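Local coordinates for kelch repeat and BTB domain-containing protein A55 (Vaccinia virus WR, PDB 6I2M) that probably acts as a substrate-specific adapter of CUL3-containing E3 ubiquitin ligases that send host proteins to the proteasome, at residues 20-32 with 59-73. Residues are numbered along the deposited sequence; the frame is centred on the assembly and turned at random.
Sequences FCDISIVINDERI and EYEVNLSHLDYQSVN
In the mixed sheet of the BTB domain, strand 61-63 runs parallel to strand 23-27, and Ser24, Ile25 and Val26 pair with Glu61, Val62 and Asn63. Four backbone bonds join them: Ser24 N to Tyr60 O, Val62 N to Ser24 O, Val26 N to Val62 O, and Leu64 N to Val26 O. The third has an N-H...O angle of 176°. Beyond the strand, Asn28 N donates to Ser65 OG (2.9 Å).

The face with Ser24 and Val26 is more polar. Arg31 NH2 makes a salt bridge with Glu61 OE1 (2.8 Å), though the hydrogen bond within it is weak. The guanidinium stands nearly perpendicular to the carboxylate and lies over Val26 CG2. Tyr60 lays one ring face against the Asp22-Ile23 peptide, and its OH bonds weakly to Cys21 O.

On the opposite face, with Ile25 and Val62, the start of helix 69-79 packs through Tyr69 and Val72. Tyr69 has CG anti to its backbone N (chi1 167°), and its ring turns toward Ile27, Glu30 and Ile32. Glu30 CG sits over the ring centre in a CH-pi contact, 3.9 Å from the centroid. The Glu30 carboxylate stacks nearly parallel to the ring. Ile27 CD1 sits in plane at the ring edge and meets Val72 CG1 tip to tip (3.9 Å).

Strand 23-27 is the middle strand, antiparallel to 30-34. Ile25 also packs on Leu39 of helix 36-42, while Val72 reaches Thr97 of helix 91-101.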
loop_
_atom_site.group_PDB
_atom_site.type_symbol
_atom_site.label_atom_id
_atom_site.label_comp_id
_atom_site.label_asym_id
_atom_site.label_seq_id
_atom_site.Cartn_x
_atom_site.Cartn_y
_atom_site.Cartn_z
ATOM N N PHE A 20 8.948 12.515 -6.529
ATOM C CA PHE A 20 9.744 11.286 -6.355
ATOM C C PHE A 20 9.822 10.382 -7.607
ATOM O O PHE A 20 10.457 9.324 -7.543
ATOM C CB PHE A 20 9.276 10.473 -5.127
ATOM C CG PHE A 20 9.204 11.246 -3.834
ATOM C CD1 PHE A 20 10.339 11.435 -3.054
ATOM C CD2 PHE A 20 7.996 11.761 -3.379
ATOM C CE1 PHE A 20 10.269 12.142 -1.850
ATOM C CE2 PHE A 20 7.927 12.467 -2.176
ATOM C CZ PHE A 20 9.065 12.656 -1.423
ATOM N N CYS A 21 9.208 10.802 -8.735
ATOM C CA CYS A 21 9.198 10.056 -9.995
ATOM C C CYS A 21 10.602 9.902 -10.573
ATOM O O CYS A 21 11.233 10.890 -10.962
ATOM C CB CYS A 21 8.235 10.683 -10.999
ATOM S SG CYS A 21 6.486 10.364 -10.650
ATOM N N ASP A 22 11.100 8.656 -10.585
ATOM C CA ASP A 22 12.442 8.325 -11.059
ATOM C C ASP A 22 12.450 7.395 -12.291
ATOM O O ASP A 22 13.511 6.893 -12.673
ATOM C CB ASP A 22 13.297 7.763 -9.903
ATOM C CG ASP A 22 12.807 6.472 -9.264
ATOM O OD1 ASP A 22 11.573 6.262 -9.207
ATOM O OD2 ASP A 22 13.656 5.685 -8.798
ATOM N N ILE A 23 11.278 7.206 -12.938
ATOM C CA ILE A 23 11.137 6.371 -14.135
ATOM C C ILE A 23 10.001 6.872 -15.052
ATOM O O ILE A 23 8.998 7.407 -14.573
ATOM C CB ILE A 23 11.026 4.847 -13.788
ATOM C CG1 ILE A 23 11.269 3.941 -15.018
ATOM C CG2 ILE A 23 9.724 4.482 -13.073
ATOM C CD1 ILE A 23 12.708 3.853 -15.464
ATOM N N SER A 24 10.192 6.706 -16.375
ATOM C CA SER A 24 9.241 7.096 -17.414
ATOM C C SER A 24 9.064 5.963 -18.432
ATOM O O SER A 24 10.052 5.387 -18.896
ATOM C CB SER A 24 9.704 8.370 -18.118
ATOM O OG SER A 24 9.907 9.443 -17.212
ATOM N N ILE A 25 7.803 5.639 -18.762
ATOM C CA ILE A 25 7.461 4.593 -19.730
ATOM C C ILE A 25 7.014 5.250 -21.040
ATOM O O ILE A 25 6.088 6.064 -21.040
ATOM C CB ILE A 25 6.438 3.569 -19.153
ATOM C CG1 ILE A 25 7.035 2.837 -17.929
ATOM C CG2 ILE A 25 5.987 2.557 -20.223
ATOM C CD1 ILE A 25 6.039 2.446 -16.854
ATOM N N VAL A 26 7.700 4.905 -22.144
ATOM C CA VAL A 26 7.446 5.449 -23.478
ATOM C C VAL A 26 6.791 4.411 -24.399
ATOM O O VAL A 26 7.359 3.345 -24.650
ATOM C CB VAL A 26 8.728 6.086 -24.094
ATOM C CG1 VAL A 26 8.519 6.489 -25.553
ATOM C CG2 VAL A 26 9.191 7.286 -23.275
ATOM N N ILE A 27 5.585 4.742 -24.892
ATOM C CA ILE A 27 4.800 3.938 -25.832
ATOM C C ILE A 27 4.543 4.840 -27.046
ATOM O O ILE A 27 3.656 5.700 -27.007
ATOM C CB ILE A 27 3.494 3.356 -25.201
ATOM C CG1 ILE A 27 3.793 2.532 -23.931
ATOM C CG2 ILE A 27 2.706 2.514 -26.216
ATOM C CD1 ILE A 27 2.899 2.855 -22.771
ATOM N N ASN A 28 5.374 4.668 -28.098
ATOM C CA ASN A 28 5.369 5.422 -29.359
ATOM C C ASN A 28 5.626 6.929 -29.143
ATOM O O ASN A 28 6.762 7.373 -29.325
ATOM C CB ASN A 28 4.102 5.157 -30.198
ATOM C CG ASN A 28 3.933 3.720 -30.630
ATOM O OD1 ASN A 28 4.748 3.163 -31.376
ATOM N ND2 ASN A 28 2.857 3.092 -30.182
ATOM N N ASP A 29 4.592 7.698 -28.736
ATOM C CA ASP A 29 4.679 9.145 -28.496
ATOM C C ASP A 29 4.134 9.557 -27.117
ATOM O O ASP A 29 4.269 10.720 -26.724
ATOM C CB ASP A 29 3.962 9.921 -29.617
ATOM C CG ASP A 29 4.600 9.763 -30.984
ATOM O OD1 ASP A 29 5.741 10.244 -31.166
ATOM O OD2 ASP A 29 3.956 9.169 -31.874
ATOM N N GLU A 30 3.533 8.601 -26.386
ATOM C CA GLU A 30 2.948 8.812 -25.060
ATOM C C GLU A 30 3.952 8.522 -23.938
ATOM O O GLU A 30 4.787 7.624 -24.075
ATOM C CB GLU A 30 1.686 7.954 -24.885
ATOM C CG GLU A 30 0.523 8.337 -25.791
ATOM C CD GLU A 30 -0.436 9.403 -25.289
ATOM O OE1 GLU A 30 -0.090 10.131 -24.330
ATOM O OE2 GLU A 30 -1.541 9.512 -25.867
ATOM N N ARG A 31 3.857 9.279 -22.826
ATOM C CA ARG A 31 4.743 9.147 -21.664
ATOM C C ARG A 31 3.974 9.023 -20.346
ATOM O O ARG A 31 3.046 9.797 -20.098
ATOM C CB ARG A 31 5.727 10.328 -21.592
ATOM C CG ARG A 31 6.892 10.231 -22.567
ATOM C CD ARG A 31 7.757 11.473 -22.513
ATOM N NE ARG A 31 9.000 11.306 -23.266
ATOM C CZ ARG A 31 10.174 10.999 -22.721
ATOM N NH1 ARG A 31 10.280 10.824 -21.409
ATOM N NH2 ARG A 31 11.251 10.870 -23.483
ATOM N N ILE A 32 4.366 8.042 -19.505
ATOM C CA ILE A 32 3.775 7.792 -18.182
ATOM C C ILE A 32 4.892 7.834 -17.133
ATOM O O ILE A 32 5.823 7.029 -17.197
ATOM C CB ILE A 32 2.961 6.460 -18.100
ATOM C CG1 ILE A 32 1.986 6.284 -19.288
ATOM C CG2 ILE A 32 2.224 6.350 -16.752
ATOM C CD1 ILE A 32 1.747 4.826 -19.704
ATOM N N GLU A 59 18.547 3.152 -15.661
ATOM C CA GLU A 59 17.996 4.057 -16.674
ATOM C C GLU A 59 16.733 4.786 -16.185
ATOM O O GLU A 59 16.057 4.306 -15.271
ATOM C CB GLU A 59 17.766 3.336 -18.022
ATOM C CG GLU A 59 16.576 2.384 -18.057
ATOM C CD GLU A 59 16.405 1.534 -19.305
ATOM O OE1 GLU A 59 17.246 1.631 -20.229
ATOM O OE2 GLU A 59 15.415 0.769 -19.359
ATOM N N TYR A 60 16.425 5.942 -16.798
ATOM C CA TYR A 60 15.266 6.775 -16.471
ATOM C C TYR A 60 14.100 6.536 -17.450
ATOM O O TYR A 60 12.953 6.831 -17.111
ATOM C CB TYR A 60 15.679 8.262 -16.478
ATOM C CG TYR A 60 14.812 9.169 -15.628
ATOM C CD1 TYR A 60 13.715 9.830 -16.173
ATOM C CD2 TYR A 60 15.128 9.417 -14.294
ATOM C CE1 TYR A 60 12.925 10.681 -15.400
ATOM C CE2 TYR A 60 14.352 10.274 -13.514
ATOM C CZ TYR A 60 13.247 10.901 -14.071
ATOM O OH TYR A 60 12.473 11.743 -13.307
ATOM N N GLU A 61 14.393 5.988 -18.649
ATOM C CA GLU A 61 13.405 5.746 -19.703
ATOM C C GLU A 61 13.302 4.270 -20.119
ATOM O O GLU A 61 14.323 3.636 -20.389
ATOM C CB GLU A 61 13.736 6.626 -20.919
ATOM C CG GLU A 61 12.588 6.818 -21.890
ATOM C CD GLU A 61 12.951 7.597 -23.138
ATOM O OE1 GLU A 61 13.141 8.830 -23.039
ATOM O OE2 GLU A 61 13.042 6.973 -24.220
ATOM N N VAL A 62 12.060 3.743 -20.193
ATOM C CA VAL A 62 11.748 2.363 -20.604
ATOM C C VAL A 62 10.817 2.420 -21.828
ATOM O O VAL A 62 9.744 3.022 -21.749
ATOM C CB VAL A 62 11.146 1.499 -19.452
ATOM C CG1 VAL A 62 10.843 0.076 -19.920
ATOM C CG2 VAL A 62 12.066 1.467 -18.238
ATOM N N ASN A 63 11.229 1.796 -22.948
ATOM C CA ASN A 63 10.451 1.779 -24.189
ATOM C C ASN A 63 9.635 0.491 -24.352
ATOM O O ASN A 63 10.203 -0.587 -24.550
ATOM C CB ASN A 63 11.352 2.042 -25.407
ATOM C CG ASN A 63 10.625 2.306 -26.710
ATOM O OD1 ASN A 63 9.480 2.779 -26.746
ATOM N ND2 ASN A 63 11.288 2.020 -27.820
ATOM N N LEU A 64 8.301 0.613 -24.254
ATOM C CA LEU A 64 7.357 -0.501 -24.394
ATOM C C LEU A 64 6.309 -0.186 -25.481
ATOM O O LEU A 64 5.105 -0.334 -25.257
ATOM C CB LEU A 64 6.687 -0.828 -23.040
ATOM C CG LEU A 64 7.580 -1.390 -21.924
ATOM C CD1 LEU A 64 6.940 -1.187 -20.564
ATOM C CD2 LEU A 64 7.891 -2.869 -22.140
ATOM N N SER A 65 6.788 0.238 -26.669
ATOM C CA SER A 65 5.968 0.610 -27.827
ATOM C C SER A 65 5.203 -0.554 -28.471
ATOM O O SER A 65 4.212 -0.312 -29.164
ATOM C CB SER A 65 6.815 1.332 -28.870
ATOM O OG SER A 65 7.289 2.571 -28.369
ATOM N N HIS A 66 5.648 -1.809 -28.237
ATOM C CA HIS A 66 5.015 -3.016 -28.780
ATOM C C HIS A 66 3.725 -3.420 -28.031
ATOM O O HIS A 66 3.026 -4.340 -28.468
ATOM C CB HIS A 66 6.024 -4.178 -28.852
ATOM C CG HIS A 66 6.485 -4.671 -27.516
ATOM N ND1 HIS A 66 7.446 -3.993 -26.789
ATOM C CD2 HIS A 66 6.105 -5.769 -26.823
ATOM C CE1 HIS A 66 7.613 -4.691 -25.678
ATOM N NE2 HIS A 66 6.828 -5.769 -25.655
ATOM N N LEU A 67 3.407 -2.721 -26.921
ATOM C CA LEU A 67 2.215 -2.950 -26.096
ATOM C C LEU A 67 1.206 -1.796 -26.247
ATOM O O LEU A 67 1.598 -0.685 -26.611
ATOM C CB LEU A 67 2.603 -3.128 -24.613
ATOM C CG LEU A 67 3.571 -4.269 -24.263
ATOM C CD1 LEU A 67 4.303 -3.978 -22.973
ATOM C CD2 LEU A 67 2.855 -5.611 -24.173
ATOM N N ASP A 68 -0.087 -2.064 -25.960
ATOM C CA ASP A 68 -1.183 -1.089 -26.040
ATOM C C ASP A 68 -1.070 -0.042 -24.919
ATOM O O ASP A 68 -0.938 -0.419 -23.754
ATOM C CB ASP A 68 -2.540 -1.818 -25.990
ATOM C CG ASP A 68 -3.747 -0.910 -26.100
ATOM O OD1 ASP A 68 -4.283 -0.507 -25.046
ATOM O OD2 ASP A 68 -4.160 -0.607 -27.239
ATOM N N TYR A 69 -1.120 1.265 -25.278
ATOM C CA TYR A 69 -0.994 2.395 -24.343
ATOM C C TYR A 69 -2.054 2.411 -23.236
ATOM O O TYR A 69 -1.683 2.465 -22.063
ATOM C CB TYR A 69 -0.950 3.757 -25.074
ATOM C CG TYR A 69 -1.128 4.953 -24.156
ATOM C CD1 TYR A 69 -0.156 5.287 -23.215
ATOM C CD2 TYR A 69 -2.277 5.736 -24.213
ATOM C CE1 TYR A 69 -0.329 6.365 -22.349
ATOM C CE2 TYR A 69 -2.456 6.824 -23.359
ATOM C CZ TYR A 69 -1.475 7.138 -22.430
ATOM O OH TYR A 69 -1.637 8.210 -21.587
ATOM N N GLN A 70 -3.356 2.409 -23.606
ATOM C CA GLN A 70 -4.477 2.436 -22.658
ATOM C C GLN A 70 -4.438 1.238 -21.704
ATOM O O GLN A 70 -4.824 1.373 -20.543
ATOM C CB GLN A 70 -5.827 2.544 -23.397
ATOM C CG GLN A 70 -7.027 2.947 -22.519
ATOM C CD GLN A 70 -6.892 4.295 -21.836
ATOM O OE1 GLN A 70 -6.445 5.290 -22.422
ATOM N NE2 GLN A 70 -7.291 4.355 -20.574
ATOM N N SER A 71 -3.919 0.089 -22.185
ATOM C CA SER A 71 -3.745 -1.133 -21.407
ATOM C C SER A 71 -2.653 -0.923 -20.345
ATOM O O SER A 71 -2.919 -1.155 -19.167
ATOM C CB SER A 71 -3.395 -2.302 -22.324
ATOM O OG SER A 71 -3.220 -3.506 -21.598
ATOM N N VAL A 72 -1.454 -0.441 -20.760
ATOM C CA VAL A 72 -0.305 -0.157 -19.881
ATOM C C VAL A 72 -0.681 0.905 -18.829
ATOM O O VAL A 72 -0.426 0.692 -17.644
ATOM C CB VAL A 72 0.992 0.209 -20.672
ATOM C CG1 VAL A 72 2.138 0.590 -19.739
ATOM C CG2 VAL A 72 1.431 -0.929 -21.587
ATOM N N ASN A 73 -1.319 2.016 -19.265
ATOM C CA ASN A 73 -1.759 3.130 -18.414
ATOM C C ASN A 73 -2.713 2.678 -17.301
ATOM O O ASN A 73 -2.518 3.061 -16.146
ATOM C CB ASN A 73 -2.392 4.246 -19.257
ATOM C CG ASN A 73 -2.657 5.517 -18.489
ATOM O OD1 ASN A 73 -1.756 6.328 -18.248
ATOM N ND2 ASN A 73 -3.901 5.718 -18.086
#